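Local atomic coordinates of envelopment polyprotein (Bovine Schmallenberg virus BH80/Germany/2011, PDB entry 7A56), a protein that probably drives fusion of the viral envelope with a host cell membrane during entry, as a class II fusion glycoprotein captured here in its postfusion form. Residues A[354-359]-A[379-384]; A[194-199]-A[235-240]; A[387-392]-A[424-429]; A[59-64]-A[74-79]. One frame throughout, in Å; residues are numbered along the deposited sequence.

Interaction 1: residues A[354-359]-A[379-384]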
loop_
_atom_site.group_PDB
_atom_site.type_symbol
_atom_site.label_atom_id
_atom_site.label_comp_id
_atom_site.label_asym_id
_atom_site.label_seq_id
_atom_site.Cartn_x
_atom_site.Cartn_y
_atom_site.Cartn_z
ATOM N N ALA A 354 -17.541 27.956 -1.772
ATOM C CA ALA A 354 -18.761 27.386 -2.337
ATOM C C ALA A 354 -19.953 27.548 -1.378
ATOM O O ALA A 354 -19.800 27.588 -0.162
ATOM C CB ALA A 354 -18.530 25.902 -2.671
ATOM N N THR A 355 -21.153 27.661 -1.941
ATOM C CA THR A 355 -22.397 27.636 -1.161
ATOM C C THR A 355 -22.980 26.222 -1.212
ATOM O O THR A 355 -23.534 25.813 -2.232
ATOM C CB THR A 355 -23.390 28.647 -1.705
ATOM O OG1 THR A 355 -22.798 29.943 -1.666
ATOM C CG2 THR A 355 -24.710 28.662 -0.862
ATOM N N VAL A 356 -22.834 25.474 -0.124
ATOM C CA VAL A 356 -23.313 24.094 -0.018
ATOM C C VAL A 356 -24.322 24.033 1.117
ATOM O O VAL A 356 -24.126 24.666 2.159
ATOM C CB VAL A 356 -22.162 23.097 0.224
ATOM C CG1 VAL A 356 -22.692 21.669 0.329
ATOM C CG2 VAL A 356 -21.123 23.201 -0.880
ATOM N N THR A 357 -25.428 23.317 0.894
ATOM C CA THR A 357 -26.377 23.009 1.951
ATOM C C THR A 357 -26.597 21.499 2.005
ATOM O O THR A 357 -26.678 20.829 0.966
ATOM C CB THR A 357 -27.740 23.719 1.758
ATOM O OG1 THR A 357 -28.305 23.346 0.488
ATOM C CG2 THR A 357 -27.603 25.273 1.848
ATOM N N ILE A 358 -26.696 20.962 3.218
ATOM C CA ILE A 358 -27.102 19.568 3.410
ATOM C C ILE A 358 -28.616 19.546 3.560
ATOM O O ILE A 358 -29.149 19.846 4.627
ATOM C CB ILE A 358 -26.415 18.936 4.611
ATOM C CG1 ILE A 358 -24.903 18.962 4.390
ATOM C CG2 ILE A 358 -27.012 17.517 4.828
ATOM C CD1 ILE A 358 -24.077 18.594 5.590
ATOM N N ASP A 359 -29.322 19.218 2.475
ATOM C CA ASP A 359 -30.770 19.354 2.483
ATOM C C ASP A 359 -31.409 18.263 3.317
ATOM O O ASP A 359 -32.406 18.504 4.005
ATOM C CB ASP A 359 -31.318 19.324 1.054
ATOM C CG ASP A 359 -30.683 20.393 0.172
ATOM O OD1 ASP A 359 -30.288 21.426 0.733
ATOM O OD2 ASP A 359 -30.578 20.206 -1.060
ATOM N N LEU A 379 -27.508 16.921 -0.960
ATOM C CA LEU A 379 -26.687 18.138 -0.975
ATOM C C LEU A 379 -27.112 19.054 -2.107
ATOM O O LEU A 379 -27.392 18.584 -3.216
ATOM C CB LEU A 379 -25.200 17.858 -1.200
ATOM C CG LEU A 379 -24.444 17.116 -0.122
ATOM C CD1 LEU A 379 -22.978 17.368 -0.292
ATOM C CD2 LEU A 379 -24.934 17.564 1.233
ATOM N N SER A 380 -27.112 20.360 -1.829
ATOM C CA SER A 380 -27.194 21.414 -2.843
ATOM C C SER A 380 -25.862 22.159 -2.898
ATOM O O SER A 380 -25.198 22.342 -1.877
ATOM C CB SER A 380 -28.329 22.394 -2.549
ATOM O OG SER A 380 -29.571 21.832 -2.905
ATOM N N THR A 381 -25.451 22.536 -4.100
ATOM C CA THR A 381 -24.213 23.293 -4.247
ATOM C C THR A 381 -24.357 24.229 -5.430
ATOM O O THR A 381 -25.043 23.924 -6.414
ATOM C CB THR A 381 -22.985 22.362 -4.412
ATOM O OG1 THR A 381 -21.805 23.142 -4.624
ATOM C CG2 THR A 381 -23.171 21.360 -5.600
ATOM N N ASN A 382 -23.745 25.401 -5.308
ATOM C CA ASN A 382 -23.788 26.358 -6.409
ATOM C C ASN A 382 -22.659 26.124 -7.425
ATOM O O ASN A 382 -22.573 26.866 -8.422
ATOM C CB ASN A 382 -23.782 27.810 -5.858
ATOM C CG ASN A 382 -22.479 28.192 -5.122
ATOM O OD1 ASN A 382 -21.740 27.364 -4.599
ATOM N ND2 ASN A 382 -22.216 29.478 -5.085
ATOM N N THR A 383 -21.866 25.061 -7.248
ATOM C CA THR A 383 -20.691 24.836 -8.076
ATOM C C THR A 383 -20.229 23.379 -7.965
ATOM O O THR A 383 -20.310 22.759 -6.912
ATOM C CB THR A 383 -19.519 25.784 -7.703
ATOM O OG1 THR A 383 -18.440 25.621 -8.634
ATOM C CG2 THR A 383 -18.978 25.594 -6.270
ATOM N N ILE A 384 -19.696 22.876 -9.071
ATOM C CA ILE A 384 -18.773 21.756 -9.009
ATOM C C ILE A 384 -17.634 22.152 -8.100
ATOM O O ILE A 384 -17.119 23.268 -8.196
ATOM C CB ILE A 384 -18.255 21.433 -10.417
ATOM C CG1 ILE A 384 -19.418 20.963 -11.309
ATOM C CG2 ILE A 384 -17.080 20.407 -10.334
ATOM C CD1 ILE A 384 -19.057 20.932 -12.791
#
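With CG of Asn-382 held between its backbone N and carbonyl carbon (chi1 65°), the carboxamide swings across to the start of segment 354-359, while OG of Ser-380 and CG of Asp-359, each anti to the carbonyl carbon, beside the backbone N, bring a hydroxyl and a carboxylate together at the other end. Between these two side-chain bonds the strands pair as an antiparallel beta hairpin, 160° apart in direction. Thr-357 and Ser-380 form the hydrogen-bonded pair, each backbone N reaching the other's O. The pairing frays at Asn-382: its N still donates to Thr-355 O at 3.1 Å, but the return bond runs from Thr-355 N to the side-chain OD1, at 2.7 Å. That N-H comes in from above the amide, 47° out of its plane, so the short bond does not follow a lone pair.

At the far end Ser-380 OG donates to Asp-359 OD2 at 2.7 Å, which receives it on its syn lone pair. Thr-357 OG1 gives a second bond to OD1 of the same carboxylate, at 2.8 Å, so both oxygens are gripped on this face. The opposite face is mostly apolar, although Thr-381, beside Val-356, turns its OG1 to Thr-383 O. Ile-358 and Leu-379 lie side by side, with CG1 of Ile-358 pressed to CD2 of Leu-379 at 3.5 Å, tighter than usual for two carbons; both side chains also meet Val-426. The hairpin is therefore two-sided: mainly hydrocarbon faces the neighbouring sheet, while hydroxyls on the other face share the Asp-359 charge, which would probably favour its ionised form.

Interaction 2: residues A[194-199]-A[235-240]. With PO4 (phosphate ion), chain J.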
loop_
_atom_site.group_PDB
_atom_site.type_symbol
_atom_site.label_atom_id
_atom_site.label_comp_id
_atom_site.label_asym_id
_atom_site.label_seq_id
_atom_site.Cartn_x
_atom_site.Cartn_y
_atom_site.Cartn_z
ATOM N N SER A 194 -4.313 -5.748 -13.797
ATOM C CA SER A 194 -3.546 -4.704 -14.483
ATOM C C SER A 194 -2.814 -3.907 -13.409
ATOM O O SER A 194 -3.087 -4.041 -12.207
ATOM C CB SER A 194 -4.438 -3.771 -15.311
ATOM O OG SER A 194 -5.200 -2.942 -14.448
ATOM N N ILE A 195 -1.865 -3.085 -13.837
ATOM C CA ILE A 195 -1.423 -2.030 -12.933
ATOM C C ILE A 195 -2.584 -1.053 -12.724
ATOM O O ILE A 195 -3.510 -0.941 -13.556
ATOM C CB ILE A 195 -0.176 -1.332 -13.515
ATOM C CG1 ILE A 195 0.493 -0.409 -12.478
ATOM C CG2 ILE A 195 -0.550 -0.643 -14.827
ATOM C CD1 ILE A 195 1.950 0.053 -12.849
ATOM N N GLU A 196 -2.590 -0.373 -11.591
ATOM C CA GLU A 196 -3.592 0.670 -11.516
ATOM C C GLU A 196 -3.033 1.907 -12.204
ATOM O O GLU A 196 -1.826 2.025 -12.392
ATOM C CB GLU A 196 -3.972 0.991 -10.064
ATOM C CG GLU A 196 -2.859 1.655 -9.199
ATOM C CD GLU A 196 -3.398 2.060 -7.812
ATOM O OE1 GLU A 196 -3.638 1.162 -6.990
ATOM O OE2 GLU A 196 -3.610 3.263 -7.528
ATOM N N GLN A 197 -3.921 2.783 -12.643
ATOM C CA GLN A 197 -3.470 4.014 -13.305
ATOM C C GLN A 197 -4.351 5.170 -12.869
ATOM O O GLN A 197 -5.509 4.984 -12.490
ATOM C CB GLN A 197 -3.473 3.844 -14.841
ATOM C CG GLN A 197 -4.840 3.577 -15.440
ATOM C CD GLN A 197 -4.704 3.218 -16.894
ATOM O OE1 GLN A 197 -4.201 2.136 -17.218
ATOM N NE2 GLN A 197 -5.098 4.133 -17.789
ATOM N N LYS A 198 -3.774 6.376 -12.897
ATOM C CA LYS A 198 -4.540 7.588 -12.707
ATOM C C LYS A 198 -5.207 7.992 -14.003
ATOM O O LYS A 198 -4.671 7.787 -15.097
ATOM C CB LYS A 198 -3.615 8.740 -12.271
ATOM C CG LYS A 198 -2.788 8.367 -11.082
ATOM C CD LYS A 198 -1.912 9.512 -10.707
ATOM C CE LYS A 198 -1.040 9.039 -9.584
ATOM N NZ LYS A 198 0.251 8.333 -10.104
ATOM N N ASP A 199 -6.401 8.567 -13.879
ATOM C CA ASP A 199 -7.111 9.145 -15.007
ATOM C C ASP A 199 -7.441 10.593 -14.619
ATOM O O ASP A 199 -8.326 10.817 -13.777
ATOM C CB ASP A 199 -8.360 8.298 -15.291
ATOM C CG ASP A 199 -9.230 8.857 -16.425
ATOM O OD1 ASP A 199 -8.856 9.853 -17.079
ATOM O OD2 ASP A 199 -10.311 8.283 -16.672
ATOM N N MET A 235 1.001 5.335 -7.408
ATOM C CA MET A 235 0.154 4.997 -6.260
ATOM C C MET A 235 -0.126 3.513 -6.264
ATOM O O MET A 235 -0.029 2.844 -7.295
ATOM C CB MET A 235 -1.209 5.738 -6.254
ATOM C CG MET A 235 -0.931 7.296 -6.317
ATOM S SD MET A 235 -2.443 8.282 -6.278
ATOM C CE MET A 235 -3.218 7.958 -4.704
ATOM N N ASP A 236 -0.473 3.026 -5.098
ATOM C CA ASP A 236 -0.791 1.612 -4.919
ATOM C C ASP A 236 -1.963 1.582 -3.907
ATOM O O ASP A 236 -1.856 1.235 -2.753
ATOM C CB ASP A 236 0.455 0.851 -4.470
ATOM C CG ASP A 236 0.174 -0.633 -4.295
ATOM O OD1 ASP A 236 -0.787 -1.091 -4.962
ATOM O OD2 ASP A 236 0.872 -1.317 -3.502
ATOM N N SER A 237 -3.129 1.998 -4.372
ATOM C CA SER A 237 -4.299 2.331 -3.567
ATOM C C SER A 237 -5.388 1.261 -3.713
ATOM O O SER A 237 -6.201 1.097 -2.802
ATOM C CB SER A 237 -4.873 3.724 -3.972
ATOM O OG SER A 237 -5.397 3.829 -5.381
ATOM N N MET A 238 -5.346 0.495 -4.749
ATOM C CA MET A 238 -6.508 -0.347 -5.046
ATOM C C MET A 238 -6.273 -1.798 -4.602
ATOM O O MET A 238 -5.156 -2.287 -4.658
ATOM C CB MET A 238 -6.796 -0.297 -6.542
ATOM C CG MET A 238 -7.269 1.237 -6.979
ATOM S SD MET A 238 -7.822 1.145 -8.606
ATOM C CE MET A 238 -9.454 0.306 -8.549
ATOM N N PRO A 239 -7.332 -2.459 -4.149
ATOM C CA PRO A 239 -7.179 -3.763 -3.497
ATOM C C PRO A 239 -6.813 -4.865 -4.482
ATOM O O PRO A 239 -7.193 -4.844 -5.652
ATOM C CB PRO A 239 -8.571 -4.024 -2.893
ATOM C CG PRO A 239 -9.504 -3.270 -3.757
ATOM C CD PRO A 239 -8.712 -1.947 -4.046
ATOM N N ASN A 240 -6.110 -5.876 -3.984
ATOM C CA ASN A 240 -5.711 -6.944 -4.898
ATOM C C ASN A 240 -6.862 -7.906 -5.174
ATOM O O ASN A 240 -7.050 -8.351 -6.307
ATOM C CB ASN A 240 -4.518 -7.694 -4.325
ATOM C CG ASN A 240 -3.342 -7.614 -5.246
ATOM O OD1 ASN A 240 -2.766 -6.518 -5.476
ATOM N ND2 ASN A 240 -3.003 -8.755 -5.847
HETATM P P PO4 J . -4.490 4.135 -21.689
HETATM O O1 PO4 J . -5.781 3.904 -20.951
HETATM O O2 PO4 J . -4.223 2.949 -22.607
HETATM O O3 PO4 J . -3.321 4.311 -20.748
HETATM O O4 PO4 J . -4.601 5.408 -22.491
HETATM O O HOH W 1 -2.263 -1.135 -7.135
HETATM O O HOH W 2 -0.369 5.479 -10.023
#
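Segment 194-199 leads into strand 197-206, which pairs antiparallel with strand 98-134, and it meets the irregular loop 235-240 without beta register: end-to-end directions differ by 122°, the closest CA atoms, of Glu-196 and Met-238, are 7.2 Å apart, and every direct hydrogen bond between the segments uses the Glu-196 side chain. The motif is a carboxylate bound by consecutive backbone N-H groups of a loop. The carboxylate is that of Glu-196, whose chain is extended beyond CG and reaches into the bend at Ser-237. Its OE1 accepts from Ser-237 N at 2.8 Å and from Met-238 N at 2.9 Å, both on the syn side, the former 32° out of the carboxylate plane. OE2 takes the Ser-237 hydroxyl, again on the syn side; that OG is also bonded to Asn-111 of strand 98-134. A water donates both to OE1 and to Asp-236 OD1, mediating between two carboxylates whose oxygens would otherwise probably repel.

Lys-198 and Met-235 cross at about a right angle, CE of the lysine resting on SD at 3.7 Å. The lysine ammonium is held by Ile-233 O, and a second water links NZ to Met-235 N. Gln-197 points away from the loop: its OE1 bonds Lys-398 of the second subunit, placing the contact at a trimer interface. Lys-390 and Lys-398 of the second subunit also bind a phosphate, probably a crystallisation component, to whose O1 Gln-197 NE2 donates at 3.2 Å.

Interaction 3: residues A[387-392]-A[424-429]. With PO4 (phosphate ion), chain B.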
loop_
_atom_site.group_PDB
_atom_site.type_symbol
_atom_site.label_atom_id
_atom_site.label_comp_id
_atom_site.label_asym_id
_atom_site.label_seq_id
_atom_site.Cartn_x
_atom_site.Cartn_y
_atom_site.Cartn_z
ATOM N N CYS A 387 -15.056 19.492 -1.263
ATOM C CA CYS A 387 -15.289 19.985 0.084
ATOM C C CYS A 387 -14.631 19.106 1.125
ATOM O O CYS A 387 -14.621 17.889 1.002
ATOM C CB CYS A 387 -16.777 20.016 0.413
ATOM S SG CYS A 387 -17.653 21.219 -0.520
ATOM N N SER A 388 -14.192 19.721 2.206
ATOM C CA SER A 388 -13.868 18.937 3.394
ATOM C C SER A 388 -15.130 18.292 3.995
ATOM O O SER A 388 -16.156 18.956 4.177
ATOM C CB SER A 388 -13.216 19.854 4.422
ATOM O OG SER A 388 -12.518 19.089 5.359
ATOM N N ILE A 389 -15.075 17.004 4.324
ATOM C CA ILE A 389 -16.196 16.377 5.023
ATOM C C ILE A 389 -15.717 16.020 6.427
ATOM O O ILE A 389 -14.612 15.481 6.600
ATOM C CB ILE A 389 -16.781 15.189 4.219
ATOM C CG1 ILE A 389 -17.972 14.559 4.966
ATOM C CG2 ILE A 389 -15.720 14.162 3.767
ATOM C CD1 ILE A 389 -18.824 13.616 4.082
ATOM N N LYS A 390 -16.512 16.391 7.439
ATOM C CA LYS A 390 -16.199 16.078 8.834
ATOM C C LYS A 390 -17.409 15.468 9.552
ATOM O O LYS A 390 -18.546 15.604 9.108
ATOM C CB LYS A 390 -15.702 17.336 9.564
ATOM C CG LYS A 390 -14.370 17.848 8.932
ATOM C CD LYS A 390 -13.658 18.862 9.760
ATOM C CE LYS A 390 -12.433 19.370 8.988
ATOM N NZ LYS A 390 -11.547 18.291 8.461
ATOM N N SER A 391 -17.162 14.811 10.686
ATOM C CA SER A 391 -18.230 14.224 11.486
ATOM C C SER A 391 -17.747 14.069 12.921
ATOM O O SER A 391 -16.541 14.092 13.198
ATOM C CB SER A 391 -18.690 12.860 10.919
ATOM O OG SER A 391 -19.610 12.153 11.769
ATOM N N ASN A 392 -18.713 13.939 13.839
ATOM C CA ASN A 392 -18.365 13.480 15.178
ATOM C C ASN A 392 -17.961 12.010 15.156
ATOM O O ASN A 392 -17.203 11.566 16.020
ATOM C CB ASN A 392 -19.513 13.718 16.165
ATOM C CG ASN A 392 -20.810 13.044 15.743
ATOM O OD1 ASN A 392 -21.156 13.007 14.566
ATOM N ND2 ASN A 392 -21.524 12.499 16.703
ATOM N N VAL A 424 -22.619 15.858 10.676
ATOM C CA VAL A 424 -21.786 15.827 9.483
ATOM C C VAL A 424 -21.718 17.243 8.924
ATOM O O VAL A 424 -22.726 17.958 8.872
ATOM C CB VAL A 424 -22.314 14.860 8.396
ATOM C CG1 VAL A 424 -21.488 15.021 7.114
ATOM C CG2 VAL A 424 -22.311 13.380 8.881
ATOM N N SER A 425 -20.525 17.640 8.493
ATOM C CA SER A 425 -20.353 18.919 7.818
ATOM C C SER A 425 -19.710 18.655 6.470
ATOM O O SER A 425 -18.862 17.758 6.336
ATOM C CB SER A 425 -19.523 19.910 8.679
ATOM O OG SER A 425 -18.124 19.659 8.637
ATOM N N VAL A 426 -20.140 19.420 5.464
ATOM C CA VAL A 426 -19.547 19.396 4.126
ATOM C C VAL A 426 -19.291 20.848 3.696
ATOM O O VAL A 426 -20.236 21.626 3.570
ATOM C CB VAL A 426 -20.479 18.697 3.127
ATOM C CG1 VAL A 426 -19.829 18.661 1.750
ATOM C CG2 VAL A 426 -20.835 17.256 3.648
ATOM N N CYS A 427 -18.034 21.195 3.444
ATOM C CA CYS A 427 -17.640 22.615 3.272
ATOM C C CYS A 427 -18.168 23.343 4.515
ATOM O O CYS A 427 -17.966 22.891 5.650
ATOM C CB CYS A 427 -18.144 23.148 1.924
ATOM S SG CYS A 427 -17.036 22.924 0.438
ATOM N N SER A 428 -18.892 24.437 4.387
ATOM C CA SER A 428 -19.347 25.086 5.608
ATOM C C SER A 428 -20.735 24.610 6.067
ATOM O O SER A 428 -21.235 25.105 7.077
ATOM C CB SER A 428 -19.311 26.618 5.430
ATOM O OG SER A 428 -20.290 27.019 4.497
ATOM N N ALA A 429 -21.346 23.631 5.397
ATOM C CA ALA A 429 -22.698 23.213 5.759
ATOM C C ALA A 429 -22.652 22.145 6.845
ATOM O O ALA A 429 -21.744 21.321 6.888
ATOM C CB ALA A 429 -23.451 22.679 4.538
HETATM P P PO4 B . -10.397 16.406 11.419
HETATM O O1 PO4 B . -9.529 15.620 12.363
HETATM O O2 PO4 B . -11.859 16.110 11.724
HETATM O O3 PO4 B . -10.111 16.076 9.972
HETATM O O4 PO4 B . -10.110 17.878 11.595
HETATM O O HOH W 3 -16.675 20.543 6.546
#
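A disulfide between Cys-387 and Cys-427 makes the tightest part of this contact, its SG atoms 2.1 Å apart with a chi3 of -84°, close to the relaxed right angle. Beside it CG1 of Val-426 packs on CB of Cys-387 at 3.6 Å. The strands run antiparallel at 171°, and on the buried face Ile-389 lies alongside Val-426 while crossing Val-424 obliquely, its CG1 4.1 Å from both Val-424 CG1 and Val-426 CG2. Ile-358 and Ile-361 pack against these valines, completing an apolar layer between sheets.

The other face is looser and wetter. Lys-390 and Ser-425 form the hydrogen-bonded pair, but their side chains meet mainly where Lys-390 CB approaches Ser-425 OG. Ser-425 OG instead donates to a water at 2.7 Å, which in turn donates hydrogen bonds to Ser-388 O and Cys-427 O. Lys-390 leads away from the partner strand: an extended chain bent at chi4 (-51°) carries NZ to phosphate O3 at 3.0 Å. Lys-398 of the same chain and Gln-197 of the third subunit bind this ion, probably from the crystallisation liquor.

Past Val-426 the chain reverses in a type II' turn, with Cys-427 second, so the disulfide ties the turn to strand 385-391. Chemically, hydrocarbon fills the inner side and the disulfide locks the turn end, whereas the lysine side can hold an anion, though a native role for it is not established.

Interaction 4: residues A[59-64]-A[74-79]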
loop_
_atom_site.group_PDB
_atom_site.type_symbol
_atom_site.label_atom_id
_atom_site.label_comp_id
_atom_site.label_asym_id
_atom_site.label_seq_id
_atom_site.Cartn_x
_atom_site.Cartn_y
_atom_site.Cartn_z
ATOM N N MET A 59 -0.307 30.873 -3.515
ATOM C CA MET A 59 0.589 31.943 -3.935
ATOM C C MET A 59 0.841 31.824 -5.428
ATOM O O MET A 59 0.645 30.772 -6.026
ATOM C CB MET A 59 1.890 31.884 -3.133
ATOM C CG MET A 59 2.917 30.932 -3.646
ATOM S SD MET A 59 2.988 29.266 -3.052
ATOM C CE MET A 59 2.411 29.252 -1.354
ATOM N N THR A 60 1.189 32.939 -6.044
ATOM C CA THR A 60 1.434 33.012 -7.480
ATOM C C THR A 60 2.789 33.654 -7.708
ATOM O O THR A 60 3.304 34.376 -6.847
ATOM C CB THR A 60 0.365 33.815 -8.218
ATOM O OG1 THR A 60 0.380 35.203 -7.767
ATOM C CG2 THR A 60 -1.008 33.160 -7.986
ATOM N N LEU A 61 3.394 33.333 -8.844
ATOM C CA LEU A 61 4.666 33.947 -9.250
ATOM C C LEU A 61 4.412 34.764 -10.497
ATOM O O LEU A 61 3.787 34.271 -11.435
ATOM C CB LEU A 61 5.713 32.863 -9.534
ATOM C CG LEU A 61 6.130 32.083 -8.290
ATOM C CD1 LEU A 61 7.122 31.048 -8.676
ATOM C CD2 LEU A 61 6.782 33.054 -7.329
ATOM N N ASN A 62 4.889 36.011 -10.529
ATOM C CA ASN A 62 4.557 36.921 -11.612
ATOM C C ASN A 62 5.880 37.353 -12.233
ATOM O O ASN A 62 6.877 37.486 -11.513
ATOM C CB ASN A 62 3.704 38.125 -11.055
ATOM C CG ASN A 62 2.310 37.662 -10.386
ATOM O OD1 ASN A 62 2.244 36.905 -9.344
ATOM N ND2 ASN A 62 1.204 38.166 -10.968
ATOM N N GLY A 63 5.935 37.438 -13.570
ATOM C CA GLY A 63 7.208 37.699 -14.233
ATOM C C GLY A 63 6.992 38.242 -15.632
ATOM O O GLY A 63 5.860 38.440 -16.065
ATOM N N ASP A 64 8.087 38.525 -16.344
ATOM C CA ASP A 64 7.920 39.127 -17.666
ATOM C C ASP A 64 9.233 39.104 -18.451
ATOM O O ASP A 64 10.306 38.804 -17.913
ATOM C CB ASP A 64 7.382 40.558 -17.547
ATOM C CG ASP A 64 8.385 41.506 -16.936
ATOM O OD1 ASP A 64 9.584 41.169 -16.932
ATOM O OD2 ASP A 64 7.986 42.587 -16.465
ATOM N N TYR A 74 3.775 37.135 -17.358
ATOM C CA TYR A 74 3.133 35.843 -17.037
ATOM C C TYR A 74 2.762 35.755 -15.564
ATOM O O TYR A 74 3.232 36.522 -14.697
ATOM C CB TYR A 74 4.026 34.662 -17.395
ATOM C CG TYR A 74 5.280 34.562 -16.591
ATOM C CD1 TYR A 74 5.277 34.028 -15.297
ATOM C CD2 TYR A 74 6.490 34.972 -17.139
ATOM C CE1 TYR A 74 6.432 33.953 -14.559
ATOM C CE2 TYR A 74 7.658 34.877 -16.433
ATOM C CZ TYR A 74 7.642 34.369 -15.153
ATOM O OH TYR A 74 8.854 34.305 -14.494
ATOM N N ILE A 75 1.949 34.719 -15.289
ATOM C CA ILE A 75 1.654 34.298 -13.939
ATOM C C ILE A 75 1.777 32.778 -13.910
ATOM O O ILE A 75 1.439 32.081 -14.881
ATOM C CB ILE A 75 0.257 34.766 -13.468
ATOM C CG1 ILE A 75 0.049 34.406 -11.985
ATOM C CG2 ILE A 75 -0.862 34.221 -14.364
ATOM C CD1 ILE A 75 -1.050 35.190 -11.326
ATOM N N GLU A 76 2.372 32.288 -12.853
ATOM C CA GLU A 76 2.532 30.852 -12.664
ATOM C C GLU A 76 1.958 30.470 -11.309
ATOM O O GLU A 76 2.105 31.217 -10.346
ATOM C CB GLU A 76 4.013 30.494 -12.751
ATOM C CG GLU A 76 4.287 28.994 -12.768
ATOM C CD GLU A 76 4.597 28.444 -11.372
ATOM O OE1 GLU A 76 5.179 27.346 -11.320
ATOM O OE2 GLU A 76 4.302 29.112 -10.328
ATOM N N SER A 77 1.338 29.282 -11.209
ATOM C CA SER A 77 0.878 28.818 -9.902
ATOM C C SER A 77 0.663 27.308 -10.023
ATOM O O SER A 77 1.113 26.668 -10.988
ATOM C CB SER A 77 -0.380 29.570 -9.453
ATOM O OG SER A 77 -0.664 29.352 -8.077
ATOM N N HIS A 78 -0.025 26.737 -9.043
ATOM C CA HIS A 78 -0.276 25.294 -9.038
ATOM C C HIS A 78 -1.558 25.023 -8.271
ATOM O O HIS A 78 -1.974 25.825 -7.420
ATOM C CB HIS A 78 0.874 24.509 -8.391
ATOM C CG HIS A 78 1.340 25.100 -7.091
ATOM N ND1 HIS A 78 2.444 25.933 -6.996
ATOM C CD2 HIS A 78 0.820 25.034 -5.846
ATOM C CE1 HIS A 78 2.587 26.343 -5.747
ATOM N NE2 HIS A 78 1.615 25.814 -5.027
ATOM N N ILE A 79 -2.142 23.837 -8.516
ATOM C CA ILE A 79 -3.381 23.442 -7.879
ATOM C C ILE A 79 -3.331 21.934 -7.644
ATOM O O ILE A 79 -2.815 21.209 -8.505
ATOM C CB ILE A 79 -4.620 23.806 -8.733
ATOM C CG1 ILE A 79 -5.924 23.328 -8.093
ATOM C CG2 ILE A 79 -4.529 23.287 -10.168
ATOM C CD1 ILE A 79 -7.161 23.868 -8.799
HETATM O O HOH W 4 3.672 29.813 -7.475
#
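Tyr-74 lays its ring over Gly-63 in this antiparallel beta hairpin, formed by strands 61-67 and 70-80 at the edge of a sheet. Gly-63 CA sits 3.7 Å from the ring centroid, 21° off the ring normal, which defines a CH-pi contact over one face. The tyrosine's chi1 of 66° sets CG between its backbone N and carbonyl carbon, folding the ring back across the partner strand, where glycine leaves room for it. Beneath the ring the same two residues form a hydrogen-bonded pair; Leu-61 and Glu-76 form the next, with Leu-61 N meeting Glu-76 O at 172°, nearly straight.

On the other face CD1 of Ile-75 reaches Thr-60 CB at 3.7 Å and also touches the amide nitrogen of Asn-62. Thr-60 OG1 steadies that amide by donating to Asn-62 OD1 on a lone pair.

Further out, Lys-339 makes a cation-pi contact with Tyr-74. Leu-61 packs on Leu-61 of the second subunit, consistent with a position near the trimer axis, and His-78 NE2 bonds Asp-229 of the third subunit. Where the regular pairing ends, the Ser-77 hydroxyl replaces a backbone donor, its OG bonding Met-59 O at 2.8 Å.

Along the chain the order is interaction 4, interaction 2, interaction 1, interaction 3, each closing before the next opens; 1 and 3 are also neighbours in space. Their centres lie 12 Å apart, and they touch where Val-356 and Ile-358 pack on Ala-429, joining two four-stranded antiparallel sheets face to face; strands 373-381 and 385-391 follow each other directly. Interaction 4, in a separate five-stranded sheet, is centred about 30 Å from interaction 1, and interaction 2 about 31 Å. Interactions 2, 3 and 4 all reach other subunits, consistent with a postfusion trimer in which widely spaced parts of each chain contribute to assembly.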